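Local coordinates for FAD-binding PCMH-type domain-containing protein (Gibberella zeae, PDB 6YJO), which probably works as an oxidoreductase of the oxygen-dependent FAD-linked family, holding its flavin through two covalent bonds to the protein, at residues H80-V85 with T194-N199; Y346-M351 with W454-N459; D124-N129 with G143-D148. One frame throughout, in Å; residues are numbered along the deposited sequence.

Interactions 1 and 3 both belong to the FAD-binding domain and both bring a helix onto strands of the same antiparallel sheet; their centres lie about 23 Å apart and their nearest atoms about 10 Å. Interaction 2 stands apart from them, about 30 Å from interaction 1 and about 28 Å from interaction 3 between centres, where strand 346-352 meets the loop that reaches the flavin. It alone of the three bonds the cofactor directly, through Tyr457 and Asn459. Interaction 1 lies near another part of the site, the side chain of Ile81 about 7 Å from FAD, and carries a glycan on Asn199. In interaction 3 the side chain of Val145 is about 11 Å from FAD.

Interaction 1: residues H80-V85 with T194-N199; sequences HISDAV and TIVLTN. With NAG (2-acetamido-2-deoxy-beta-D-glucopyranose), chain B.
Ser82 and Val196 set the register, their CA atoms 6.0 Å apart. Helix 80-85 and strand 194-196 run almost the same way, 20° between their directions, with the axes approaching to 9.0 Å; beyond them the CA of Val85 lies nearest that of Thr198. No hydrogen bond crosses between the two segments, and methyl groups do the work. Val196 turns CG1 anti to its backbone N (chi1 -179°), which lays this branch against Ser82 CA at 3.8 Å and beside CB of Val85. Its other branch, CG2, meets CG2 of Ile81 at 3.5 Å, the two side chains meeting at a slant. The side chain of Val85 runs antiparallel to that of Val196, and its CG1 packs on backbone oxygens, 3.5 Å from Leu197 O and 3.4 Å from Thr198 O. Ser82 OG is hydrogen-bonded to Gly200 O, tying the helix to the turn after the strand. In that turn Asn199 ND2 is joined to C1 of an N-acetylglucosamine, 1.4 Å, at the glycosylation sequon that ends in Thr201. Asn199 OD1 accepts from Thr201 N, which would restrain the amide, and Leu197 CD1 rests 3.7 Å from C5 of the sugar. Ile81 and Val85 also touch Ile226, whose strand 226-236 is hydrogen-bonded to Val196, and Ile118 of strand 116-119; helix 78-90 thus packs between the parallel and the antiparallel sheet of the FAD-binding domain.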
loop_
_atom_site.group_PDB
_atom_site.type_symbol
_atom_site.label_atom_id
_atom_site.label_comp_id
_atom_site.label_asym_id
_atom_site.label_seq_id
_atom_site.Cartn_x
_atom_site.Cartn_y
_atom_site.Cartn_z
ATOM N N HIS A 80 16.104 1.266 -21.125
ATOM C CA HIS A 80 15.427 -0.008 -21.346
ATOM C C HIS A 80 13.918 0.149 -21.203
ATOM O O HIS A 80 13.150 -0.304 -22.060
ATOM C CB HIS A 80 15.950 -1.059 -20.365
ATOM C CG HIS A 80 17.395 -1.402 -20.552
ATOM N ND1 HIS A 80 18.242 -1.652 -19.494
ATOM C CD2 HIS A 80 18.141 -1.550 -21.673
ATOM C CE1 HIS A 80 19.448 -1.930 -19.953
ATOM N NE2 HIS A 80 19.414 -1.875 -21.272
ATOM N N ILE A 81 13.475 0.792 -20.120
ATOM C CA ILE A 81 12.045 1.015 -19.917
ATOM C C ILE A 81 11.455 1.775 -21.099
ATOM O O ILE A 81 10.431 1.375 -21.668
ATOM C CB ILE A 81 11.802 1.759 -18.591
ATOM C CG1 ILE A 81 12.167 0.868 -17.401
ATOM C CG2 ILE A 81 10.345 2.181 -18.475
ATOM C CD1 ILE A 81 12.928 1.587 -16.300
ATOM N N SER A 82 12.086 2.886 -21.484
ATOM C CA SER A 82 11.577 3.666 -22.607
ATOM C C SER A 82 11.467 2.806 -23.860
ATOM O O SER A 82 10.426 2.784 -24.525
ATOM C CB SER A 82 12.474 4.880 -22.860
ATOM O OG SER A 82 11.976 5.658 -23.935
ATOM N N ASP A 83 12.535 2.077 -24.192
ATOM C CA ASP A 83 12.489 1.198 -25.354
ATOM C C ASP A 83 11.462 0.086 -25.164
ATOM O O ASP A 83 10.748 -0.275 -26.105
ATOM C CB ASP A 83 13.874 0.610 -25.625
ATOM C CG ASP A 83 14.836 1.628 -26.214
ATOM O OD1 ASP A 83 14.393 2.754 -26.535
ATOM O OD2 ASP A 83 16.032 1.305 -26.357
ATOM N N ALA A 84 11.367 -0.464 -23.951
ATOM C CA ALA A 84 10.383 -1.512 -23.693
ATOM C C ALA A 84 8.969 -0.975 -23.850
ATOM O O ALA A 84 8.096 -1.660 -24.393
ATOM C CB ALA A 84 10.584 -2.092 -22.292
ATOM N N VAL A 85 8.728 0.257 -23.392
ATOM C CA VAL A 85 7.415 0.869 -23.557
ATOM C C VAL A 85 7.136 1.137 -25.029
ATOM O O VAL A 85 5.991 1.005 -25.480
ATOM C CB VAL A 85 7.322 2.149 -22.702
ATOM C CG1 VAL A 85 6.447 3.207 -23.370
ATOM C CG2 VAL A 85 6.790 1.813 -21.311
ATOM N N THR A 194 11.304 10.320 -12.187
ATOM C CA THR A 194 11.534 10.036 -13.594
ATOM C C THR A 194 10.522 8.988 -14.045
ATOM O O THR A 194 10.452 7.900 -13.468
ATOM C CB THR A 194 12.968 9.541 -13.798
ATOM O OG1 THR A 194 13.887 10.455 -13.180
ATOM C CG2 THR A 194 13.286 9.415 -15.277
ATOM N N ILE A 195 9.715 9.327 -15.047
ATOM C CA ILE A 195 8.603 8.485 -15.472
ATOM C C ILE A 195 8.580 8.417 -16.991
ATOM O O ILE A 195 8.879 9.402 -17.675
ATOM C CB ILE A 195 7.262 9.012 -14.919
ATOM C CG1 ILE A 195 6.106 8.120 -15.376
ATOM C CG2 ILE A 195 7.025 10.458 -15.353
ATOM C CD1 ILE A 195 4.792 8.448 -14.696
ATOM N N VAL A 196 8.228 7.249 -17.517
ATOM C CA VAL A 196 8.133 7.016 -18.955
ATOM C C VAL A 196 6.661 6.998 -19.338
ATOM O O VAL A 196 5.908 6.113 -18.912
ATOM C CB VAL A 196 8.823 5.701 -19.355
ATOM C CG1 VAL A 196 8.748 5.484 -20.863
ATOM C CG2 VAL A 196 10.270 5.699 -18.885
ATOM N N LEU A 197 6.249 7.967 -20.147
ATOM C CA LEU A 197 4.871 8.017 -20.605
ATOM C C LEU A 197 4.642 6.994 -21.721
ATOM O O LEU A 197 5.578 6.421 -22.286
ATOM C CB LEU A 197 4.515 9.425 -21.079
ATOM C CG LEU A 197 4.935 10.557 -20.142
ATOM C CD1 LEU A 197 4.426 11.898 -20.659
ATOM C CD2 LEU A 197 4.444 10.296 -18.722
ATOM N N THR A 198 3.364 6.780 -22.045
ATOM C CA THR A 198 2.994 5.695 -22.951
ATOM C C THR A 198 3.708 5.785 -24.294
ATOM O O THR A 198 3.904 4.757 -24.954
ATOM C CB THR A 198 1.481 5.682 -23.171
ATOM O OG1 THR A 198 1.139 4.613 -24.064
ATOM C CG2 THR A 198 1.005 7.004 -23.747
ATOM N N ASN A 199 4.098 6.985 -24.723
ATOM C CA ASN A 199 4.775 7.150 -26.004
ATOM C C ASN A 199 6.285 6.978 -25.901
ATOM O O ASN A 199 6.993 7.242 -26.878
ATOM C CB ASN A 199 4.441 8.515 -26.616
ATOM C CG ASN A 199 4.722 9.675 -25.677
ATOM O OD1 ASN A 199 5.414 9.532 -24.669
ATOM N ND2 ASN A 199 4.177 10.840 -26.018
HETATM C C1 NAG B . 4.333 12.044 -25.246
HETATM C C2 NAG B . 4.822 13.185 -26.132
HETATM C C3 NAG B . 4.939 14.481 -25.329
HETATM C C4 NAG B . 3.659 14.774 -24.555
HETATM C C5 NAG B . 3.222 13.547 -23.760
HETATM C C6 NAG B . 1.877 13.726 -23.097
HETATM C C7 NAG B . 6.357 13.015 -28.042
HETATM C C8 NAG B . 7.728 12.611 -28.499
HETATM N N2 NAG B . 6.099 12.846 -26.740
HETATM O O3 NAG B . 5.217 15.553 -26.225
HETATM O O4 NAG B . 3.912 15.809 -23.611
HETATM O O5 NAG B . 3.109 12.411 -24.627
HETATM O O6 NAG B . 0.815 13.474 -24.007
HETATM O O7 NAG B . 5.521 13.471 -28.816
#

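Interaction 2: residues Y346-M351 with W454-N459; sequences YSTSLM and WGMYAN. With FAD (flavin-adenine dinucleotide), chain C.
Ser349 places OG between its backbone N and carbonyl carbon (chi1 58°), where it accepts from Tyr457 N, 3.0 Å from OG, in a nearly straight bond (167°). Tyr457 has CG anti to its own N (chi1 -179°), which carries the ring away from strand 346-351 and toward the flavin. Next to this pair, Met351 and Gly455 form a single antiparallel, hydrogen-bonded bridge: Met351 N gives to Gly455 O at 2.8 Å and Gly455 N to Met351 O at 3.2 Å. Met351 bends its chain so that SD lies 5.3 Å from the centroid of the Tyr457 ring, an oblique Met-aromatic contact. Beside the bridge, Leu350 CD2 rests 3.6 Å from Trp454 CE3, and Trp454 makes a cation-pi pair with Arg473. Tyr457 OH donates to FAD O2 at 2.7 Å, with O2 in the ring plane at its edge. The same hydroxyl accepts from Asn459 ND2, 3.1 Å away and in the plane of the amide, and from Gly175 N, while Asn459 OD1 lies very close to the ribityl O4', at a separation so short that its exact length is doubtful. Two donors into Tyr457 OH would leave its own hydrogen directed at O2, and a bond given there is consistent with stabilising negative charge at N1 and O2 of the reduced flavin.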
loop_
_atom_site.group_PDB
_atom_site.type_symbol
_atom_site.label_atom_id
_atom_site.label_comp_id
_atom_site.label_asym_id
_atom_site.label_seq_id
_atom_site.Cartn_x
_atom_site.Cartn_y
_atom_site.Cartn_z
ATOM N N TYR A 346 -7.138 -13.473 0.021
ATOM C CA TYR A 346 -8.020 -12.438 -0.500
ATOM C C TYR A 346 -8.233 -11.399 0.592
ATOM O O TYR A 346 -8.443 -11.755 1.755
ATOM C CB TYR A 346 -9.366 -13.013 -0.953
ATOM C CG TYR A 346 -10.448 -11.970 -1.114
ATOM C CD1 TYR A 346 -10.371 -11.009 -2.114
ATOM C CD2 TYR A 346 -11.549 -11.945 -0.265
ATOM C CE1 TYR A 346 -11.357 -10.052 -2.265
ATOM C CE2 TYR A 346 -12.541 -10.989 -0.409
ATOM C CZ TYR A 346 -12.437 -10.047 -1.415
ATOM O OH TYR A 346 -13.413 -9.091 -1.576
ATOM N N SER A 347 -8.176 -10.120 0.219
ATOM C CA SER A 347 -8.272 -9.044 1.195
ATOM C C SER A 347 -9.144 -7.914 0.666
ATOM O O SER A 347 -9.422 -7.811 -0.533
ATOM C CB SER A 347 -6.892 -8.484 1.573
ATOM O OG SER A 347 -6.094 -9.468 2.206
ATOM N N THR A 348 -9.569 -7.062 1.595
ATOM C CA THR A 348 -10.308 -5.849 1.276
ATOM C C THR A 348 -10.054 -4.845 2.391
ATOM O O THR A 348 -9.452 -5.170 3.417
ATOM C CB THR A 348 -11.804 -6.129 1.098
ATOM O OG1 THR A 348 -12.479 -4.924 0.711
ATOM C CG2 THR A 348 -12.419 -6.668 2.389
ATOM N N SER A 349 -10.520 -3.615 2.182
ATOM C CA SER A 349 -10.190 -2.510 3.070
ATOM C C SER A 349 -11.403 -1.613 3.270
ATOM O O SER A 349 -12.441 -1.763 2.619
ATOM C CB SER A 349 -9.025 -1.677 2.517
ATOM O OG SER A 349 -9.341 -1.168 1.232
ATOM N N LEU A 350 -11.251 -0.669 4.198
ATOM C CA LEU A 350 -12.189 0.430 4.371
ATOM C C LEU A 350 -11.411 1.648 4.843
ATOM O O LEU A 350 -10.396 1.523 5.534
ATOM C CB LEU A 350 -13.303 0.101 5.373
ATOM C CG LEU A 350 -14.428 -0.818 4.899
ATOM C CD1 LEU A 350 -15.372 -1.111 6.059
ATOM C CD2 LEU A 350 -15.187 -0.191 3.735
ATOM N N MET A 351 -11.888 2.826 4.453
ATOM C CA MET A 351 -11.329 4.111 4.871
ATOM C C MET A 351 -12.481 4.918 5.465
ATOM O O MET A 351 -13.027 5.821 4.827
ATOM C CB MET A 351 -10.657 4.838 3.686
ATOM C CG MET A 351 -9.446 4.114 3.119
ATOM S SD MET A 351 -7.915 5.061 3.269
ATOM C CE MET A 351 -7.781 5.210 5.048
ATOM N N TRP A 454 -17.370 7.105 3.180
ATOM C CA TRP A 454 -16.363 6.072 3.365
ATOM C C TRP A 454 -15.782 5.696 2.012
ATOM O O TRP A 454 -16.459 5.771 0.983
ATOM C CB TRP A 454 -16.944 4.824 4.048
ATOM C CG TRP A 454 -18.066 4.191 3.277
ATOM C CD1 TRP A 454 -19.382 4.536 3.321
ATOM C CD2 TRP A 454 -17.967 3.104 2.347
ATOM N NE1 TRP A 454 -20.112 3.733 2.480
ATOM C CE2 TRP A 454 -19.267 2.844 1.870
ATOM C CE3 TRP A 454 -16.906 2.326 1.873
ATOM C CZ2 TRP A 454 -19.535 1.840 0.943
ATOM C CZ3 TRP A 454 -17.175 1.328 0.954
ATOM C CH2 TRP A 454 -18.479 1.095 0.498
ATOM N N GLY A 455 -14.519 5.290 2.029
ATOM C CA GLY A 455 -13.846 4.850 0.827
ATOM C C GLY A 455 -13.065 3.576 1.061
ATOM O O GLY A 455 -13.316 2.854 2.029
ATOM N N MET A 456 -12.114 3.292 0.173
ATOM C CA MET A 456 -11.274 2.112 0.274
ATOM C C MET A 456 -9.854 2.499 -0.115
ATOM O O MET A 456 -9.605 3.577 -0.657
ATOM C CB MET A 456 -11.814 0.970 -0.601
ATOM C CG MET A 456 -13.209 0.509 -0.193
ATOM S SD MET A 456 -13.878 -0.804 -1.230
ATOM C CE MET A 456 -13.079 -2.248 -0.529
ATOM N N TYR A 457 -8.918 1.602 0.170
ATOM C CA TYR A 457 -7.492 1.882 0.067
ATOM C C TYR A 457 -6.911 1.085 -1.093
ATOM O O TYR A 457 -6.996 -0.148 -1.108
ATOM C CB TYR A 457 -6.800 1.529 1.382
ATOM C CG TYR A 457 -5.315 1.803 1.427
ATOM C CD1 TYR A 457 -4.756 2.864 0.729
ATOM C CD2 TYR A 457 -4.472 0.998 2.184
ATOM C CE1 TYR A 457 -3.399 3.110 0.780
ATOM C CE2 TYR A 457 -3.122 1.238 2.241
ATOM C CZ TYR A 457 -2.588 2.297 1.542
ATOM O OH TYR A 457 -1.232 2.534 1.596
ATOM N N ALA A 458 -6.302 1.791 -2.050
ATOM C CA ALA A 458 -5.870 1.153 -3.292
ATOM C C ALA A 458 -4.786 0.108 -3.049
ATOM O O ALA A 458 -4.786 -0.949 -3.692
ATOM C CB ALA A 458 -5.372 2.208 -4.278
ATOM N N ASN A 459 -3.840 0.385 -2.145
ATOM C CA ASN A 459 -2.794 -0.598 -1.865
ATOM C C ASN A 459 -3.347 -1.857 -1.209
ATOM O O ASN A 459 -2.703 -2.910 -1.275
ATOM C CB ASN A 459 -1.707 0.016 -0.981
ATOM C CG ASN A 459 -0.671 0.792 -1.781
ATOM O OD1 ASN A 459 -0.323 0.416 -2.898
ATOM N ND2 ASN A 459 -0.175 1.881 -1.205
HETATM P PA FAD C . 3.463 -4.556 -7.601
HETATM O O1A FAD C . 2.537 -5.672 -7.906
HETATM O O2A FAD C . 4.841 -4.680 -8.272
HETATM O O5B FAD C . 2.806 -3.168 -7.959
HETATM C C5B FAD C . 1.470 -2.838 -7.528
HETATM C C4B FAD C . 0.910 -1.767 -8.424
HETATM O O4B FAD C . 1.933 -0.773 -8.681
HETATM C C3B FAD C . 0.451 -2.259 -9.794
HETATM O O3B FAD C . -0.664 -1.505 -10.255
HETATM C C2B FAD C . 1.692 -2.025 -10.653
HETATM O O2B FAD C . 1.371 -1.885 -12.029
HETATM C C1B FAD C . 2.193 -0.706 -10.071
HETATM N N9A FAD C . 3.618 -0.464 -10.282
HETATM C C8A FAD C . 4.675 -1.190 -9.796
HETATM N N7A FAD C . 5.850 -0.739 -10.161
HETATM C C5A FAD C . 5.545 0.366 -10.949
HETATM C C6A FAD C . 6.353 1.286 -11.640
HETATM N N6A FAD C . 7.687 1.246 -11.659
HETATM N N1A FAD C . 5.728 2.267 -12.328
HETATM C C2A FAD C . 4.395 2.315 -12.314
HETATM N N3A FAD C . 3.532 1.505 -11.699
HETATM C C4A FAD C . 4.176 0.540 -11.028
HETATM N N1 FAD C . 0.437 -1.457 2.385
HETATM C C2 FAD C . 0.391 -0.508 3.367
HETATM O O2 FAD C . -0.095 0.610 3.165
HETATM N N3 FAD C . 0.902 -0.796 4.624
HETATM C C4 FAD C . 1.477 -1.990 5.012
HETATM O O4 FAD C . 1.898 -2.133 6.158
HETATM C C4X FAD C . 1.519 -2.989 3.962
HETATM N N5 FAD C . 2.046 -4.148 4.240
HETATM C C5X FAD C . 2.090 -5.098 3.232
HETATM C C6 FAD C . 2.619 -6.353 3.510
HETATM C C7 FAD C . 2.713 -7.333 2.530
HETATM C C7M FAD C . 3.318 -8.669 2.874
HETATM C C8 FAD C . 2.197 -7.077 1.248
HETATM C C8M FAD C . 2.267 -8.112 0.159
HETATM C C9 FAD C . 1.642 -5.831 0.970
HETATM C C9A FAD C . 1.581 -4.848 1.950
HETATM N N10 FAD C . 1.032 -3.577 1.693
HETATM C C10 FAD C . 0.975 -2.626 2.678
HETATM C "C1'" FAD C . 0.454 -3.261 0.381
HETATM C "C2'" FAD C . 1.414 -2.559 -0.567
HETATM O "O2'" FAD C . 1.529 -1.182 -0.210
HETATM C "C3'" FAD C . 0.857 -2.661 -1.987
HETATM O "O3'" FAD C . 0.637 -4.037 -2.275
HETATM C "C4'" FAD C . 1.765 -2.078 -3.067
HETATM O "O4'" FAD C . 0.990 -1.347 -4.017
HETATM C "C5'" FAD C . 2.537 -3.170 -3.771
HETATM O "O5'" FAD C . 3.623 -2.580 -4.510
HETATM P P FAD C . 4.681 -3.481 -5.232
HETATM O O1P FAD C . 5.492 -2.635 -6.218
HETATM O O2P FAD C . 5.453 -4.244 -4.219
HETATM O O3P FAD C . 3.708 -4.470 -6.037
#

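Interaction 3: residues D124-N129 with G143-D148; sequences DTVTLN and GHVATD
Val126 enters the contact CB first, 3.9 Å from CB of Asp148, and the two side chains pass each other at a slant. Its CG1, anti to the backbone N, continues along Asp148 and stays by the same CB. CG2 points to the preceding turn of the helix: it lies 4.1 Å from NE2 of His144, approaching the ring obliquely, and 4.3 Å from CG2 of Val145. This one side chain therefore touches residues on successive turns of helix 143-148. His144 adds the polar element. Its CG is anti to the backbone N, which swings the imidazole over to Asp124, and the ring edge meets Asp124 O in plane. The resulting bond from NE2 to Asp124 O is 2.9 Å long but weak, being bent to 126°. Asp124 CB sits 4.0 Å from His144 CD2, and the carboxylate is turned 40° against the ring. That carboxylate has its partner elsewhere, in a salt bridge from OD2 to Arg336, which the His144 side chain also touches; on the far nitrogen of the ring, ND1 makes a weak bond with Asp334. Strand 126-128 and helix 143-148 have axes 8.9 Å apart, crossing at -32°. The strand pairs antiparallel with strand 133-137 as a hairpin, and the chain then enters helix 142-152, a beta-beta-alpha unit in which the helix covers the antiparallel sheet of the FAD-binding domain.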
loop_
_atom_site.group_PDB
_atom_site.type_symbol
_atom_site.label_atom_id
_atom_site.label_comp_id
_atom_site.label_asym_id
_atom_site.label_seq_id
_atom_site.Cartn_x
_atom_site.Cartn_y
_atom_site.Cartn_z
ATOM N N ASP A 124 17.290 -0.948 -8.205
ATOM C CA ASP A 124 17.007 -0.749 -6.787
ATOM C C ASP A 124 18.038 0.141 -6.094
ATOM O O ASP A 124 18.174 0.076 -4.869
ATOM C CB ASP A 124 16.922 -2.099 -6.065
ATOM C CG ASP A 124 18.243 -2.850 -6.062
ATOM O OD1 ASP A 124 19.242 -2.319 -6.590
ATOM O OD2 ASP A 124 18.283 -3.978 -5.526
ATOM N N THR A 125 18.758 0.979 -6.834
ATOM C CA THR A 125 19.796 1.797 -6.222
ATOM C C THR A 125 19.176 2.925 -5.402
ATOM O O THR A 125 18.336 3.682 -5.902
ATOM C CB THR A 125 20.728 2.368 -7.295
ATOM O OG1 THR A 125 21.318 1.291 -8.039
ATOM C CG2 THR A 125 21.825 3.215 -6.663
ATOM N N VAL A 126 19.590 3.027 -4.136
ATOM C CA VAL A 126 19.211 4.125 -3.251
ATOM C C VAL A 126 20.368 5.111 -3.198
ATOM O O VAL A 126 21.539 4.715 -3.245
ATOM C CB VAL A 126 18.860 3.623 -1.835
ATOM C CG1 VAL A 126 18.491 4.795 -0.932
ATOM C CG2 VAL A 126 17.732 2.601 -1.884
ATOM N N THR A 127 20.043 6.399 -3.108
ATOM C CA THR A 127 21.044 7.460 -3.042
ATOM C C THR A 127 20.527 8.558 -2.126
ATOM O O THR A 127 19.470 9.138 -2.392
ATOM C CB THR A 127 21.348 8.016 -4.440
ATOM O OG1 THR A 127 22.036 7.025 -5.215
ATOM C CG2 THR A 127 22.205 9.267 -4.351
ATOM N N LEU A 128 21.269 8.834 -1.053
ATOM C CA LEU A 128 20.925 9.860 -0.075
ATOM C C LEU A 128 21.773 11.098 -0.346
ATOM O O LEU A 128 23.005 11.037 -0.283
ATOM C CB LEU A 128 21.154 9.354 1.352
ATOM C CG LEU A 128 20.994 10.372 2.485
ATOM C CD1 LEU A 128 19.592 10.973 2.521
ATOM C CD2 LEU A 128 21.323 9.733 3.825
ATOM N N ASN A 129 21.111 12.213 -0.650
ATOM C CA ASN A 129 21.784 13.481 -0.895
ATOM C C ASN A 129 22.055 14.203 0.423
ATOM O O ASN A 129 21.559 13.819 1.486
ATOM C CB ASN A 129 20.940 14.359 -1.819
ATOM C CG ASN A 129 20.789 13.767 -3.205
ATOM O OD1 ASN A 129 21.779 13.478 -3.878
ATOM N ND2 ASN A 129 19.548 13.578 -3.637
ATOM N N GLY A 143 12.398 -2.597 2.611
ATOM C CA GLY A 143 13.435 -2.898 3.579
ATOM C C GLY A 143 14.823 -2.559 3.079
ATOM O O GLY A 143 15.702 -2.207 3.870
ATOM N N HIS A 144 15.041 -2.666 1.766
ATOM C CA HIS A 144 16.288 -2.203 1.170
ATOM C C HIS A 144 16.393 -0.684 1.194
ATOM O O HIS A 144 17.508 -0.154 1.196
ATOM C CB HIS A 144 16.406 -2.714 -0.272
ATOM C CG HIS A 144 17.581 -2.163 -1.021
ATOM N ND1 HIS A 144 18.879 -2.280 -0.568
ATOM C CD2 HIS A 144 17.653 -1.505 -2.202
ATOM C CE1 HIS A 144 19.697 -1.711 -1.435
ATOM N NE2 HIS A 144 18.979 -1.235 -2.436
ATOM N N VAL A 145 15.259 0.018 1.230
ATOM C CA VAL A 145 15.273 1.474 1.318
ATOM C C VAL A 145 15.638 1.923 2.728
ATOM O O VAL A 145 16.497 2.790 2.914
ATOM C CB VAL A 145 13.911 2.044 0.880
ATOM C CG1 VAL A 145 13.844 3.545 1.160
ATOM C CG2 VAL A 145 13.675 1.764 -0.594
ATOM N N ALA A 146 14.990 1.340 3.742
ATOM C CA ALA A 146 15.302 1.700 5.122
ATOM C C ALA A 146 16.730 1.313 5.480
ATOM O O ALA A 146 17.420 2.043 6.202
ATOM C CB ALA A 146 14.319 1.028 6.079
ATOM N N THR A 147 17.189 0.159 4.989
ATOM C CA THR A 147 18.538 -0.302 5.303
ATOM C C THR A 147 19.586 0.647 4.741
ATOM O O THR A 147 20.574 0.954 5.416
ATOM C CB THR A 147 18.750 -1.721 4.763
ATOM O OG1 THR A 147 17.912 -2.636 5.483
ATOM C CG2 THR A 147 20.208 -2.141 4.903
ATOM N N ASP A 148 19.392 1.122 3.508
ATOM C CA ASP A 148 20.383 1.990 2.879
ATOM C C ASP A 148 20.274 3.439 3.342
ATOM O O ASP A 148 21.280 4.158 3.341
ATOM C CB ASP A 148 20.253 1.917 1.358
ATOM C CG ASP A 148 21.012 0.746 0.767
ATOM O OD1 ASP A 148 21.271 -0.231 1.504
ATOM O OD2 ASP A 148 21.366 0.810 -0.428
#